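Local coordinates for protein succinate-semialdehyde dehydrogenase (Streptococcus pyogenes MGAS1882, PDB 4OGD) that probably oxidises succinic semialdehyde to succinate, using NADP+ as the cofactor, at residues L230-D240 against C263-L272; A405-F413 against L424-S432. All blocks are in the same frame, centred on the assembly; numbering follows the deposited sequence.

Interaction 1: L230-D240 against C263-L272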
loop_
_atom_site.group_PDB
_atom_site.type_symbol
_atom_site.label_atom_id
_atom_site.label_comp_id
_atom_site.label_asym_id
_atom_site.label_seq_id
_atom_site.Cartn_x
_atom_site.Cartn_y
_atom_site.Cartn_z
ATOM N N LEU A 230 -7.716 1.172 11.003
ATOM C CA LEU A 230 -7.936 2.159 12.055
ATOM C C LEU A 230 -9.376 2.166 12.563
ATOM O O LEU A 230 -10.106 1.179 12.424
ATOM C CB LEU A 230 -7.504 3.544 11.566
ATOM C CG LEU A 230 -6.108 3.566 10.925
ATOM C CD1 LEU A 230 -5.784 4.974 10.416
ATOM C CD2 LEU A 230 -5.031 3.082 11.918
ATOM N N GLY A 231 -9.776 3.274 13.170
ATOM C CA GLY A 231 -11.077 3.341 13.803
ATOM C C GLY A 231 -12.179 3.565 12.795
ATOM O O GLY A 231 -11.930 3.698 11.591
ATOM N N GLY A 232 -13.410 3.620 13.290
ATOM C CA GLY A 232 -14.549 3.897 12.437
ATOM C C GLY A 232 -15.621 4.675 13.173
ATOM O O GLY A 232 -15.588 4.802 14.395
ATOM N N ASP A 233 -16.574 5.221 12.426
ATOM C CA ASP A 233 -17.747 5.835 13.031
ATOM C C ASP A 233 -18.931 5.370 12.198
ATOM O O ASP A 233 -19.641 6.174 11.574
ATOM C CB ASP A 233 -17.624 7.366 13.034
ATOM C CG ASP A 233 -18.496 8.016 14.088
ATOM O OD1 ASP A 233 -18.859 7.324 15.057
ATOM O OD2 ASP A 233 -18.806 9.225 13.958
ATOM N N ASP A 234 -19.118 4.050 12.178
ATOM C CA ASP A 234 -19.960 3.397 11.184
ATOM C C ASP A 234 -21.411 3.833 11.261
ATOM O O ASP A 234 -21.996 3.906 12.344
ATOM C CB ASP A 234 -19.894 1.874 11.334
ATOM C CG ASP A 234 -18.529 1.297 10.992
ATOM O OD1 ASP A 234 -17.633 2.032 10.512
ATOM O OD2 ASP A 234 -18.368 0.076 11.182
ATOM N N ALA A 235 -21.992 4.105 10.100
ATOM C CA ALA A 235 -23.413 4.434 10.028
ATOM C C ALA A 235 -24.254 3.162 9.872
ATOM O O ALA A 235 -24.023 2.357 8.961
ATOM C CB ALA A 235 -23.670 5.385 8.883
ATOM N N PHE A 236 -25.227 3.004 10.770
ATOM C CA PHE A 236 -26.193 1.913 10.752
ATOM C C PHE A 236 -27.477 2.595 10.282
ATOM O O PHE A 236 -28.106 3.333 11.043
ATOM C CB PHE A 236 -26.303 1.362 12.188
ATOM C CG PHE A 236 -27.209 0.151 12.361
ATOM C CD1 PHE A 236 -28.581 0.242 12.174
ATOM C CD2 PHE A 236 -26.681 -1.059 12.814
ATOM C CE1 PHE A 236 -29.411 -0.865 12.381
ATOM C CE2 PHE A 236 -27.495 -2.170 13.028
ATOM C CZ PHE A 236 -28.860 -2.078 12.815
ATOM N N ILE A 237 -27.830 2.382 9.012
ATOM C CA ILE A 237 -28.886 3.153 8.349
ATOM C C ILE A 237 -30.176 2.344 8.259
ATOM O O ILE A 237 -30.215 1.275 7.641
ATOM C CB ILE A 237 -28.463 3.561 6.933
ATOM C CG1 ILE A 237 -27.077 4.217 6.944
ATOM C CG2 ILE A 237 -29.502 4.499 6.319
ATOM C CD1 ILE A 237 -26.547 4.546 5.552
ATOM N N ILE A 238 -31.227 2.856 8.890
ATOM C CA ILE A 238 -32.516 2.177 8.923
ATOM C C ILE A 238 -33.417 2.732 7.822
ATOM O O ILE A 238 -33.930 3.847 7.935
ATOM C CB ILE A 238 -33.174 2.348 10.301
ATOM C CG1 ILE A 238 -32.231 1.847 11.397
ATOM C CG2 ILE A 238 -34.509 1.611 10.370
ATOM C CD1 ILE A 238 -32.748 2.090 12.783
ATOM N N LEU A 239 -33.588 1.964 6.749
ATOM C CA LEU A 239 -34.378 2.425 5.606
ATOM C C LEU A 239 -35.874 2.337 5.870
ATOM O O LEU A 239 -36.321 1.763 6.875
ATOM C CB LEU A 239 -34.018 1.645 4.335
ATOM C CG LEU A 239 -32.547 1.713 3.922
ATOM C CD1 LEU A 239 -32.339 1.114 2.544
ATOM C CD2 LEU A 239 -32.072 3.151 3.951
ATOM N N ASP A 240 -36.649 2.915 4.956
ATOM C CA ASP A 240 -38.097 3.007 5.130
ATOM C C ASP A 240 -38.821 1.660 5.090
ATOM O O ASP A 240 -40.001 1.570 5.442
ATOM C CB ASP A 240 -38.704 3.997 4.118
ATOM C CG ASP A 240 -38.453 3.606 2.663
ATOM O OD1 ASP A 240 -37.884 2.530 2.393
ATOM O OD2 ASP A 240 -38.839 4.388 1.769
ATOM N N CYS A 263 -13.865 -1.068 16.309
ATOM C CA CYS A 263 -13.732 -0.127 15.204
ATOM C C CYS A 263 -14.956 -0.168 14.285
ATOM O O CYS A 263 -15.334 0.855 13.707
ATOM C CB CYS A 263 -12.448 -0.404 14.422
ATOM S SG CYS A 263 -12.281 -2.099 13.872
ATOM N N THR A 264 -15.584 -1.341 14.178
ATOM C CA THR A 264 -16.802 -1.515 13.388
ATOM C C THR A 264 -18.077 -1.559 14.248
ATOM O O THR A 264 -19.099 -2.129 13.841
ATOM C CB THR A 264 -16.741 -2.796 12.515
ATOM O OG1 THR A 264 -16.318 -3.904 13.320
ATOM C CG2 THR A 264 -15.771 -2.615 11.352
ATOM N N SER A 265 -18.033 -0.951 15.430
ATOM C CA SER A 265 -19.252 -0.814 16.233
ATOM C C SER A 265 -20.248 0.056 15.465
ATOM O O SER A 265 -19.855 0.884 14.643
ATOM C CB SER A 265 -18.942 -0.186 17.590
ATOM O OG SER A 265 -20.026 -0.376 18.502
ATOM N N SER A 266 -21.540 -0.136 15.714
ATOM C CA SER A 266 -22.552 0.646 15.007
ATOM C C SER A 266 -22.755 1.990 15.701
ATOM O O SER A 266 -23.706 2.170 16.459
ATOM C CB SER A 266 -23.859 -0.144 14.944
ATOM O OG SER A 266 -23.650 -1.359 14.233
ATOM N N LYS A 267 -21.859 2.937 15.429
ATOM C CA LYS A 267 -21.744 4.126 16.268
ATOM C C LYS A 267 -22.725 5.239 15.925
ATOM O O LYS A 267 -23.104 6.017 16.798
ATOM C CB LYS A 267 -20.307 4.659 16.269
ATOM C CG LYS A 267 -19.292 3.617 16.688
ATOM C CD LYS A 267 -18.009 4.255 17.200
ATOM C CE LYS A 267 -16.981 3.183 17.612
ATOM N NZ LYS A 267 -16.132 2.727 16.448
ATOM N N ARG A 268 -23.124 5.327 14.664
ATOM C CA ARG A 268 -24.103 6.347 14.264
ATOM C C ARG A 268 -25.336 5.682 13.689
ATOM O O ARG A 268 -25.322 5.219 12.552
ATOM C CB ARG A 268 -23.514 7.322 13.227
ATOM C CG ARG A 268 -22.308 8.136 13.706
ATOM C CD ARG A 268 -21.824 9.106 12.610
ATOM N NE ARG A 268 -21.265 8.361 11.484
ATOM C CZ ARG A 268 -21.408 8.698 10.208
ATOM N NH1 ARG A 268 -22.088 9.790 9.867
ATOM N NH2 ARG A 268 -20.874 7.935 9.269
ATOM N N PHE A 269 -26.409 5.636 14.471
ATOM C CA PHE A 269 -27.668 5.144 13.954
ATOM C C PHE A 269 -28.333 6.263 13.183
ATOM O O PHE A 269 -28.542 7.343 13.722
ATOM C CB PHE A 269 -28.573 4.686 15.096
ATOM C CG PHE A 269 -28.109 3.421 15.760
ATOM C CD1 PHE A 269 -28.238 2.198 15.111
ATOM C CD2 PHE A 269 -27.540 3.451 17.027
ATOM C CE1 PHE A 269 -27.817 1.016 15.720
ATOM C CE2 PHE A 269 -27.107 2.263 17.644
ATOM C CZ PHE A 269 -27.250 1.051 16.986
ATOM N N ILE A 270 -28.642 6.016 11.919
ATOM C CA ILE A 270 -29.272 7.037 11.093
ATOM C C ILE A 270 -30.715 6.613 10.822
ATOM O O ILE A 270 -30.956 5.562 10.234
ATOM C CB ILE A 270 -28.470 7.240 9.803
ATOM C CG1 ILE A 270 -27.048 7.698 10.160
ATOM C CG2 ILE A 270 -29.131 8.272 8.913
ATOM C CD1 ILE A 270 -26.170 7.956 8.946
ATOM N N VAL A 271 -31.667 7.419 11.290
ATOM C CA VAL A 271 -33.073 7.027 11.292
ATOM C C VAL A 271 -33.946 8.116 10.668
ATOM O O VAL A 271 -33.707 9.308 10.862
ATOM C CB VAL A 271 -33.543 6.677 12.726
ATOM C CG1 VAL A 271 -33.485 7.887 13.629
ATOM C CG2 VAL A 271 -34.942 6.111 12.711
ATOM N N LEU A 272 -34.938 7.698 9.892
ATOM C CA LEU A 272 -35.859 8.630 9.252
ATOM C C LEU A 272 -36.784 9.292 10.282
ATOM O O LEU A 272 -37.117 8.685 11.300
ATOM C CB LEU A 272 -36.645 7.902 8.157
ATOM C CG LEU A 272 -35.732 7.392 7.042
ATOM C CD1 LEU A 272 -36.357 6.264 6.250
ATOM C CD2 LEU A 272 -35.383 8.536 6.114
HETATM O O HOH W 1 -17.602 2.217 13.945
HETATM O O HOH W 2 -20.308 -1.741 11.206
HETATM O O HOH W 3 -35.690 4.930 9.701
#

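Interaction 2: A405-F413 against L424-S432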
loop_
_atom_site.group_PDB
_atom_site.type_symbol
_atom_site.label_atom_id
_atom_site.label_comp_id
_atom_site.label_asym_id
_atom_site.label_seq_id
_atom_site.Cartn_x
_atom_site.Cartn_y
_atom_site.Cartn_z
ATOM N N ALA A 405 -23.933 0.424 -1.859
ATOM C CA ALA A 405 -22.941 0.837 -2.850
ATOM C C ALA A 405 -22.713 2.340 -2.807
ATOM O O ALA A 405 -21.628 2.820 -3.150
ATOM C CB ALA A 405 -23.372 0.410 -4.251
ATOM N N LYS A 406 -23.727 3.085 -2.376
ATOM C CA LYS A 406 -23.604 4.540 -2.313
ATOM C C LYS A 406 -22.853 5.046 -1.081
ATOM O O LYS A 406 -22.517 6.230 -1.004
ATOM C CB LYS A 406 -24.982 5.198 -2.398
ATOM C CG LYS A 406 -25.655 4.967 -3.738
ATOM C CD LYS A 406 -27.052 5.574 -3.764
ATOM C CE LYS A 406 -27.683 5.406 -5.137
ATOM N NZ LYS A 406 -29.096 5.874 -5.125
ATOM N N ILE A 407 -22.586 4.162 -0.126
ATOM C CA ILE A 407 -21.866 4.566 1.083
ATOM C C ILE A 407 -20.360 4.525 0.854
ATOM O O ILE A 407 -19.825 3.535 0.329
ATOM C CB ILE A 407 -22.214 3.678 2.302
ATOM C CG1 ILE A 407 -23.734 3.552 2.466
ATOM C CG2 ILE A 407 -21.609 4.263 3.573
ATOM C CD1 ILE A 407 -24.453 4.902 2.540
ATOM N N GLU A 408 -19.685 5.605 1.239
ATOM C CA GLU A 408 -18.232 5.702 1.154
ATOM C C GLU A 408 -17.623 5.013 2.372
ATOM O O GLU A 408 -17.382 5.640 3.414
ATOM C CB GLU A 408 -17.808 7.173 1.090
ATOM C CG GLU A 408 -18.250 7.852 -0.194
ATOM C CD GLU A 408 -17.849 9.311 -0.266
ATOM O OE1 GLU A 408 -17.635 9.934 0.794
ATOM O OE2 GLU A 408 -17.759 9.837 -1.396
ATOM N N THR A 409 -17.397 3.710 2.237
ATOM C CA THR A 409 -16.915 2.890 3.337
ATOM C C THR A 409 -16.388 1.574 2.786
ATOM O O THR A 409 -16.721 1.187 1.664
ATOM C CB THR A 409 -18.046 2.605 4.350
ATOM O OG1 THR A 409 -17.485 2.041 5.536
ATOM C CG2 THR A 409 -19.069 1.634 3.770
ATOM N N GLY A 410 -15.585 0.868 3.579
ATOM C CA GLY A 410 -14.969 -0.364 3.113
ATOM C C GLY A 410 -15.836 -1.607 3.236
ATOM O O GLY A 410 -15.589 -2.614 2.562
ATOM N N MET A 411 -16.845 -1.553 4.105
ATOM C CA MET A 411 -17.693 -2.715 4.364
ATOM C C MET A 411 -19.136 -2.313 4.644
ATOM O O MET A 411 -19.395 -1.347 5.353
ATOM C CB MET A 411 -17.164 -3.508 5.565
ATOM C CG MET A 411 -15.768 -4.063 5.364
ATOM S SD MET A 411 -15.067 -4.834 6.828
ATOM C CE MET A 411 -14.794 -3.409 7.876
ATOM N N SER A 412 -20.074 -3.081 4.105
ATOM C CA SER A 412 -21.492 -2.846 4.383
ATOM C C SER A 412 -22.144 -4.141 4.804
ATOM O O SER A 412 -22.082 -5.130 4.073
ATOM C CB SER A 412 -22.201 -2.275 3.153
ATOM O OG SER A 412 -21.688 -0.996 2.814
ATOM N N PHE A 413 -22.752 -4.136 5.989
ATOM C CA PHE A 413 -23.394 -5.324 6.528
ATOM C C PHE A 413 -24.897 -5.170 6.404
ATOM O O PHE A 413 -25.477 -4.201 6.900
ATOM C CB PHE A 413 -22.967 -5.532 7.981
ATOM C CG PHE A 413 -21.482 -5.669 8.147
ATOM C CD1 PHE A 413 -20.837 -6.831 7.745
ATOM C CD2 PHE A 413 -20.732 -4.634 8.681
ATOM C CE1 PHE A 413 -19.460 -6.958 7.871
ATOM C CE2 PHE A 413 -19.348 -4.753 8.813
ATOM C CZ PHE A 413 -18.719 -5.920 8.413
ATOM N N LEU A 424 -13.619 -13.123 4.146
ATOM C CA LEU A 424 -14.141 -11.786 3.831
ATOM C C LEU A 424 -13.079 -10.705 4.053
ATOM O O LEU A 424 -12.489 -10.628 5.138
ATOM C CB LEU A 424 -15.362 -11.479 4.709
ATOM C CG LEU A 424 -16.561 -12.428 4.641
ATOM C CD1 LEU A 424 -17.694 -11.962 5.571
ATOM C CD2 LEU A 424 -17.056 -12.566 3.207
ATOM N N PRO A 425 -12.843 -9.846 3.041
ATOM C CA PRO A 425 -11.844 -8.786 3.218
ATOM C C PRO A 425 -12.310 -7.735 4.212
ATOM O O PRO A 425 -13.504 -7.388 4.252
ATOM C CB PRO A 425 -11.708 -8.184 1.820
ATOM C CG PRO A 425 -13.011 -8.494 1.133
ATOM C CD PRO A 425 -13.479 -9.810 1.710
ATOM N N PHE A 426 -11.369 -7.244 5.011
ATOM C CA PHE A 426 -11.675 -6.305 6.083
ATOM C C PHE A 426 -10.775 -5.087 5.967
ATOM O O PHE A 426 -9.555 -5.211 6.019
ATOM C CB PHE A 426 -11.463 -6.991 7.436
ATOM C CG PHE A 426 -12.004 -6.223 8.623
ATOM C CD1 PHE A 426 -11.408 -5.039 9.045
ATOM C CD2 PHE A 426 -13.075 -6.722 9.352
ATOM C CE1 PHE A 426 -11.893 -4.345 10.145
ATOM C CE2 PHE A 426 -13.566 -6.041 10.456
ATOM C CZ PHE A 426 -12.974 -4.850 10.854
ATOM N N GLY A 427 -11.376 -3.910 5.817
ATOM C CA GLY A 427 -10.606 -2.676 5.807
ATOM C C GLY A 427 -11.467 -1.488 5.454
ATOM O O GLY A 427 -12.653 -1.641 5.155
ATOM N N GLY A 428 -10.869 -0.301 5.490
ATOM C CA GLY A 428 -11.633 0.917 5.289
ATOM C C GLY A 428 -11.019 1.890 4.295
ATOM O O GLY A 428 -10.121 1.546 3.508
ATOM N N ILE A 429 -11.542 3.116 4.324
ATOM C CA ILE A 429 -11.010 4.229 3.546
ATOM C C ILE A 429 -10.976 5.446 4.468
ATOM O O ILE A 429 -11.309 5.339 5.652
ATOM C CB ILE A 429 -11.884 4.535 2.308
ATOM C CG1 ILE A 429 -13.307 4.881 2.744
ATOM C CG2 ILE A 429 -11.880 3.341 1.352
ATOM C CD1 ILE A 429 -14.234 5.326 1.593
ATOM N N LYS A 430 -10.575 6.596 3.928
ATOM C CA LYS A 430 -10.466 7.833 4.715
ATOM C C LYS A 430 -9.598 7.609 5.960
ATOM O O LYS A 430 -8.548 6.956 5.866
ATOM C CB LYS A 430 -11.856 8.413 5.045
ATOM C CG LYS A 430 -12.685 8.715 3.784
ATOM C CD LYS A 430 -14.053 9.330 4.118
ATOM C CE LYS A 430 -14.935 9.463 2.868
ATOM N NZ LYS A 430 -16.294 10.037 3.211
ATOM N N HIS A 431 -10.005 8.131 7.118
ATOM C CA HIS A 431 -9.190 7.958 8.328
ATOM C C HIS A 431 -9.339 6.580 8.962
ATOM O O HIS A 431 -8.769 6.324 10.030
ATOM C CB HIS A 431 -9.495 9.017 9.393
ATOM C CG HIS A 431 -9.028 10.394 9.042
ATOM N ND1 HIS A 431 -8.463 11.242 9.969
ATOM C CD2 HIS A 431 -9.058 11.078 7.874
ATOM C CE1 HIS A 431 -8.154 12.385 9.385
ATOM N NE2 HIS A 431 -8.508 12.313 8.114
ATOM N N SER A 432 -10.100 5.696 8.322
ATOM C CA SER A 432 -10.181 4.313 8.784
ATOM C C SER A 432 -9.021 3.487 8.240
ATOM O O SER A 432 -8.864 2.322 8.611
ATOM C CB SER A 432 -11.517 3.675 8.381
ATOM O OG SER A 432 -12.584 4.302 9.058
HETATM O O HOH W 4 -17.348 7.860 4.806
HETATM O O HOH W 5 -13.300 -4.624 2.969
#

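Interaction 1: L230-D240 against C263-L272
Phe236 and Phe269 pack against each other on one face of two neighbouring parallel strands, 235-238 and 268-272, joined through helix 244-256 as a beta-alpha-beta crossover unit in the aldehyde dehydrogenase fold. The segment axes run 20° apart, and nearly straight backbone hydrogen bonds join them, from Arg268 N to Asp234 O (2.9 Å) onward to Ile238 N and Ile270 O. With its CG anti to the backbone N (chi1 -176°), Phe236 presents a ring face to the edge of Phe269, a T-shaped pair with planes at 62°. The bump is the CE1 corner of Phe269, which settles 3.5 Å from CG of Phe236, toward the rim of that ring, while Ser266 OG abuts the edge at CD2. Helices 244-256 (Leu247, Leu251) and 276-288 (Phe279, Leu283) pack on this face. On the face of Ala235 and Ile270, the small methyl of Ala235 leaves a hollow into which Ile270 CD1 fits at 3.6 Å, and the same methyl lies over the guanidinium of Arg268. Where the strands begin, polar groups take over: Lys267 NZ donates to Gly232 O from above the carbonyl plane and has a salt-bridge partner in Glu360. The Asp233 carboxylate meets Arg268 through charge alone, because OD2 lies well out of the guanidinium plane; instead the Arg268 chain bends at chi3, and NE donates in that plane to Asp233 O, 2.7 Å away.

Interaction 2: A405-F413 against L424-S432
Met411 ends with its methyl almost exactly over the middle of the Phe426 ring: CE sits 3.6 Å from the ring centroid and only 6° off the normal, a CH-pi contact, while SD of the same side chain lies over that face too, adding a Met-aromatic contact. The bend at chi3 (-70°) brings CE over the ring centre. Arg140 also meets this ring in a cation-pi contact. Beside it the chains pass as bare backbone, CA of Gly410 being 3.3 Å from Gly427 O in a CA-H...O contact. Farther along, the CD1 methyl of Ile429 presses on the Glu408-Thr409 peptide, 3.5 Å from Glu408 C. The extended Lys430 chain crosses Glu408 at about a right angle and NZ meets OE1 at 2.8 Å on the anti side, 25° out of the carboxylate plane. The other carboxylate oxygen, OE2, binds Tyr36 and Lys37 of the second subunit. The contact thus joins the start of strand 411-414, which pairs with a strand of that subunit, to the loop leading into strand 429-430. Gripped by two lysines, the Glu408 carboxylate would be expected to stay ionised, its charge shared between an intrachain bridge and the dimer interface.

Both contacts are buried and both reach the seven-stranded sheet, but at different places in it. Interaction 1 lies inside it, between adjacent strands, and buries 902 Å² through paired strands and the loops that lead into them; interaction 2 buries 384 Å², has no backbone hydrogen bond between its segments, and sits at the sheet's last strand within the chain, where the second subunit takes over. Charge follows place: the salt bridges of interaction 1 stay within one chain, whereas that of interaction 2 extends to the partner. Their centres are 12 Å apart, and Ser432 OG, 2.7 Å from Gly231 O, together with Thr264 CG2 packed on Phe426 CZ at 3.6 Å, joins them.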